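PDB 6IYT: type I modular polyketide synthase, which probably transfers an acyl extender unit, likely ethylmalonyl, from coenzyme A as the acyltransferase domain of a salinomycin polyketide synthase module. Local coordinates for residues H320-D325 with N369-V374; K249-S254 with G314-S319. All blocks are in the same frame, centred on the assembly; numbering follows the deposited sequence.

Residues 314-325 form one continuous loop that is held in two halves. Contact 2, buried, lays the first half on residues 249-254 of the small mixed sheet; contact 1, only partly buried, docks the second half on residues 369-374 at the end of helix 363-371, where His320 reaches Ser213, probably as the Ser-His dyad. Their chemistry follows their place. Contact 2 is close backbone packing with small side chains and a single threonine hydrogen bond, whereas contact 1 combines carbonyls that grip a histidine with a salt bridge nearer solvent. They meet through Gln323, whose NE2 probably hydrogen bonds to Lys249 O, and through packing of Val324 on Ser319.

Contact 1. Residues H320-D325 with N369-V374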
loop_
_atom_site.group_PDB
_atom_site.type_symbol
_atom_site.label_atom_id
_atom_site.label_comp_id
_atom_site.label_asym_id
_atom_site.label_seq_id
_atom_site.Cartn_x
_atom_site.Cartn_y
_atom_site.Cartn_z
ATOM N N HIS A 320 17.907 -9.924 4.916
ATOM C CA HIS A 320 17.894 -9.216 6.185
ATOM C C HIS A 320 18.541 -10.050 7.297
ATOM O O HIS A 320 18.175 -9.934 8.457
ATOM C CB HIS A 320 16.454 -8.821 6.577
ATOM C CG HIS A 320 15.774 -7.972 5.556
ATOM N ND1 HIS A 320 16.248 -6.728 5.208
ATOM C CD2 HIS A 320 14.804 -8.265 4.655
ATOM C CE1 HIS A 320 15.529 -6.245 4.208
ATOM N NE2 HIS A 320 14.696 -7.180 3.813
ATOM N N CYS A 321 19.480 -10.885 6.917
ATOM C CA CYS A 321 20.324 -11.600 7.851
ATOM C C CYS A 321 21.647 -11.958 7.165
ATOM O O CYS A 321 21.886 -11.551 6.019
ATOM C CB CYS A 321 19.609 -12.859 8.352
ATOM S SG CYS A 321 19.445 -14.126 7.109
ATOM N N ALA A 322 22.525 -12.667 7.885
ATOM C CA ALA A 322 23.877 -12.963 7.385
ATOM C C ALA A 322 23.906 -13.815 6.119
ATOM O O ALA A 322 24.936 -13.908 5.457
ATOM C CB ALA A 322 24.695 -13.642 8.478
ATOM N N GLN A 323 22.791 -14.444 5.766
ATOM C CA GLN A 323 22.732 -15.192 4.482
ATOM C C GLN A 323 23.036 -14.323 3.289
ATOM O O GLN A 323 23.477 -14.828 2.261
ATOM C CB GLN A 323 21.377 -15.866 4.271
ATOM C CG GLN A 323 21.146 -17.063 5.194
ATOM C CD GLN A 323 20.030 -17.991 4.715
ATOM O OE1 GLN A 323 19.759 -18.124 3.494
ATOM N NE2 GLN A 323 19.391 -18.664 5.666
ATOM N N VAL A 324 22.810 -13.023 3.411
ATOM C CA VAL A 324 23.082 -12.155 2.290
ATOM C C VAL A 324 24.542 -11.696 2.246
ATOM O O VAL A 324 24.995 -11.235 1.220
ATOM C CB VAL A 324 22.134 -10.948 2.193
ATOM C CG1 VAL A 324 20.680 -11.390 2.270
ATOM C CG2 VAL A 324 22.423 -9.952 3.248
ATOM N N ASP A 325 25.317 -11.937 3.309
ATOM C CA ASP A 325 26.723 -11.515 3.274
ATOM C C ASP A 325 27.547 -12.100 2.113
ATOM O O ASP A 325 28.342 -11.383 1.503
ATOM C CB ASP A 325 27.423 -11.745 4.602
ATOM C CG ASP A 325 27.066 -10.683 5.632
ATOM O OD1 ASP A 325 26.930 -9.484 5.254
ATOM O OD2 ASP A 325 26.884 -11.040 6.803
ATOM N N ASN A 369 20.167 -2.260 2.206
ATOM C CA ASN A 369 18.709 -2.453 2.220
ATOM C C ASN A 369 18.311 -3.933 2.319
ATOM O O ASN A 369 17.371 -4.267 3.042
ATOM C CB ASN A 369 18.096 -1.802 1.003
ATOM C CG ASN A 369 16.678 -2.242 0.750
ATOM O OD1 ASN A 369 16.438 -3.258 0.043
ATOM N ND2 ASN A 369 15.739 -1.452 1.194
ATOM N N CYS A 370 19.061 -4.834 1.676
ATOM C CA CYS A 370 18.714 -6.244 1.760
ATOM C C CYS A 370 19.465 -7.017 2.830
ATOM O O CYS A 370 19.046 -8.089 3.214
ATOM C CB CYS A 370 18.824 -6.924 0.424
ATOM S SG CYS A 370 20.477 -7.118 -0.226
ATOM N N ARG A 371 20.456 -6.387 3.441
ATOM C CA ARG A 371 21.236 -7.029 4.522
ATOM C C ARG A 371 20.750 -6.680 5.898
ATOM O O ARG A 371 20.694 -7.546 6.786
ATOM C CB ARG A 371 22.726 -6.672 4.381
ATOM C CG ARG A 371 23.588 -7.135 5.546
ATOM C CD ARG A 371 23.664 -8.649 5.648
ATOM N NE ARG A 371 24.392 -9.096 6.853
ATOM C CZ ARG A 371 23.846 -9.275 8.064
ATOM N NH1 ARG A 371 24.594 -9.768 9.054
ATOM N NH2 ARG A 371 22.584 -8.952 8.319
ATOM N N ARG A 372 20.456 -5.421 6.128
ATOM C CA ARG A 372 20.098 -4.965 7.470
ATOM C C ARG A 372 18.654 -5.290 7.785
ATOM O O ARG A 372 17.789 -5.166 6.922
ATOM C CB ARG A 372 20.322 -3.487 7.601
ATOM C CG ARG A 372 21.741 -3.060 7.260
ATOM C CD ARG A 372 22.640 -3.020 8.500
ATOM N NE ARG A 372 23.261 -4.305 8.798
ATOM C CZ ARG A 372 24.415 -4.728 8.268
ATOM N NH1 ARG A 372 24.947 -5.885 8.656
ATOM N NH2 ARG A 372 25.023 -4.014 7.342
ATOM N N PRO A 373 18.370 -5.577 9.053
ATOM C CA PRO A 373 16.971 -5.577 9.536
ATOM C C PRO A 373 16.247 -4.293 9.206
ATOM O O PRO A 373 16.846 -3.206 9.203
ATOM C CB PRO A 373 17.116 -5.742 11.068
ATOM C CG PRO A 373 18.535 -5.366 11.363
ATOM C CD PRO A 373 19.329 -5.775 10.154
ATOM N N VAL A 374 14.976 -4.415 8.904
ATOM C CA VAL A 374 14.144 -3.271 8.548
ATOM C C VAL A 374 13.692 -2.564 9.828
ATOM O O VAL A 374 12.853 -3.081 10.579
ATOM C CB VAL A 374 12.921 -3.725 7.722
ATOM C CG1 VAL A 374 12.187 -2.515 7.135
ATOM C CG2 VAL A 374 13.344 -4.664 6.603
#
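His320 slots against the C-terminal end of helix 363-371, where backbone carbonyls fix both its main chain and its ring. Its amide gives a hydrogen bond to Cys370 O at 2.7 Å, and its CA makes a C-H...O contact with Arg371 O at 3.3 Å. With CG beside its own backbone N (chi1 -58°), the imidazole turns so that ND1 donates to Arg372 O at 2.8 Å. That oxygen lies near the ring plane, although ND1 stands 39° out of the carbonyl plane. Asn369 O also lies at the ring edge, near its plane and 2.9 Å from His320 CE1. Cys370 O sits over the rim of one ring face. On the opposite face Val374 CG2 makes a CH-pi contact, 3.8 Å from the ring centroid. Tilt and rotation are thus both restrained, leaving NE2 to hydrogen bond with Ser213 OG. This pairing is consistent with the Ser-His dyad of polyketide synthase acyltransferases, Ser213 lying in a GxSxG sequence.

Toward solvent the grip is looser. Arg371 bends at chi2 and lays its guanidinium over the chain of Cys321 and Ala322, NH2 being 3.4 Å from Cys321 C. Its NE forms a salt bridge with Asp325 OD1 at 3.0 Å; its hydrogen bonds are weak, and the two planes are turned 62° apart. Arg372 NH1 lies over the other guanidinium face, while its NH2 pairs with Glu368.

Around this contact, Val374 hydrogen bonds through its backbone to strand 276-283, which His320 and Cys321 also touch, and Cys370 packs on helix 228-245.

Contact 2. Residues K249-S254 with G314-S319; sequences KGAVAS and GSTVAS
The VASH sequence formed by Val317, Ala318, Ser319 and His320 probably corresponds to the short motif (YASH or HAFH in relatives) that correlates with extender-unit choice in polyketide synthase acyltransferases, and here its first residues cross the start of strand 251-255 almost at right angles. The hydroxyl of Thr316, held between backbone N and carbonyl carbon (chi1 53°), accepts a nearly straight hydrogen bond from Val252 N, OG1 to N 3.0 Å, angle 167°. The same OG1 also bonds to Ile313 O. Alongside, Ala251 CB rests 3.6 Å from Thr316 O, and Val252 CG2 lies 3.4 Å from Val317 O. The chain then passes over Gly250: Val317 CA makes a C-H...O contact with Gly250 O at 3.4 Å, and the methyl of Ala318, at the centre of an inverse gamma turn, packs 3.7 Å from Gly250 CA. Val317 CB leads away from the strand, its side chain packing on Leu246 and Ile181. The backbones can come this close because Gly250 has no side chain facing Ala318, which presents only a methyl. Bound to both Val252 and Ile313, the threonine hydroxyl gives the strand's amide an acceptor just where pairing with strand 310-312 gives out.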
loop_
_atom_site.group_PDB
_atom_site.type_symbol
_atom_site.label_atom_id
_atom_site.label_comp_id
_atom_site.label_asym_id
_atom_site.label_seq_id
_atom_site.Cartn_x
_atom_site.Cartn_y
_atom_site.Cartn_z
ATOM N N LYS A 249 17.082 -21.942 0.928
ATOM C CA LYS A 249 18.048 -21.848 2.032
ATOM C C LYS A 249 17.495 -21.087 3.224
ATOM O O LYS A 249 18.131 -21.035 4.289
ATOM C CB LYS A 249 19.322 -21.208 1.536
ATOM C CG LYS A 249 19.952 -22.002 0.399
ATOM C CD LYS A 249 21.265 -21.431 -0.043
ATOM C CE LYS A 249 21.971 -22.395 -0.984
ATOM N NZ LYS A 249 22.421 -21.731 -2.240
ATOM N N GLY A 250 16.342 -20.440 3.039
ATOM C CA GLY A 250 15.786 -19.584 4.067
ATOM C C GLY A 250 14.505 -18.932 3.630
ATOM O O GLY A 250 14.136 -19.012 2.476
ATOM N N ALA A 251 13.820 -18.305 4.585
ATOM C CA ALA A 251 12.679 -17.508 4.311
ATOM C C ALA A 251 12.503 -16.490 5.450
ATOM O O ALA A 251 13.382 -16.348 6.322
ATOM C CB ALA A 251 11.455 -18.388 4.155
ATOM N N VAL A 252 11.421 -15.730 5.402
ATOM C CA VAL A 252 11.079 -14.797 6.464
ATOM C C VAL A 252 9.643 -15.049 6.952
ATOM O O VAL A 252 8.794 -15.321 6.171
ATOM C CB VAL A 252 11.103 -13.352 5.972
ATOM C CG1 VAL A 252 10.639 -12.375 7.025
ATOM C CG2 VAL A 252 12.478 -12.986 5.474
ATOM N N ALA A 253 9.476 -14.935 8.249
ATOM C CA ALA A 253 8.181 -15.108 8.889
ATOM C C ALA A 253 7.789 -13.857 9.644
ATOM O O ALA A 253 8.618 -13.186 10.242
ATOM C CB ALA A 253 8.217 -16.298 9.852
ATOM N N SER A 254 6.507 -13.549 9.631
ATOM C CA SER A 254 5.962 -12.566 10.525
ATOM C C SER A 254 5.633 -13.226 11.872
ATOM O O SER A 254 5.095 -14.324 11.906
ATOM C CB SER A 254 4.707 -11.984 9.924
ATOM O OG SER A 254 3.848 -13.044 9.608
ATOM N N GLY A 314 4.955 -15.594 2.019
ATOM C CA GLY A 314 5.030 -16.317 0.751
ATOM C C GLY A 314 6.198 -15.886 -0.127
ATOM O O GLY A 314 6.408 -14.719 -0.334
ATOM N N SER A 315 6.942 -16.874 -0.625
ATOM C CA SER A 315 7.963 -16.715 -1.619
ATOM C C SER A 315 9.189 -15.957 -1.144
ATOM O O SER A 315 10.030 -15.581 -1.949
ATOM C CB SER A 315 7.415 -16.058 -2.870
ATOM O OG SER A 315 6.362 -16.852 -3.441
ATOM N N THR A 316 9.332 -15.787 0.155
ATOM C CA THR A 316 10.461 -15.046 0.679
ATOM C C THR A 316 11.688 -15.936 0.783
ATOM O O THR A 316 11.585 -17.185 0.815
ATOM C CB THR A 316 10.172 -14.469 2.046
ATOM O OG1 THR A 316 9.720 -15.518 2.926
ATOM C CG2 THR A 316 9.098 -13.354 1.933
ATOM N N VAL A 317 12.840 -15.301 0.679
ATOM C CA VAL A 317 14.127 -15.900 1.066
ATOM C C VAL A 317 14.600 -15.226 2.340
ATOM O O VAL A 317 14.007 -14.260 2.770
ATOM C CB VAL A 317 15.194 -15.709 -0.028
ATOM C CG1 VAL A 317 14.829 -16.477 -1.299
ATOM C CG2 VAL A 317 15.502 -14.220 -0.282
ATOM N N ALA A 318 15.724 -15.670 2.888
ATOM C CA ALA A 318 16.222 -15.099 4.141
ATOM C C ALA A 318 17.109 -13.905 3.848
ATOM O O ALA A 318 18.304 -13.927 4.113
ATOM C CB ALA A 318 16.992 -16.154 4.958
ATOM N N SER A 319 16.524 -12.851 3.298
ATOM C CA SER A 319 17.167 -11.552 3.286
ATOM C C SER A 319 17.198 -11.013 4.715
ATOM O O SER A 319 16.667 -11.639 5.639
ATOM C CB SER A 319 16.409 -10.589 2.351
ATOM O OG SER A 319 15.018 -10.765 2.498
#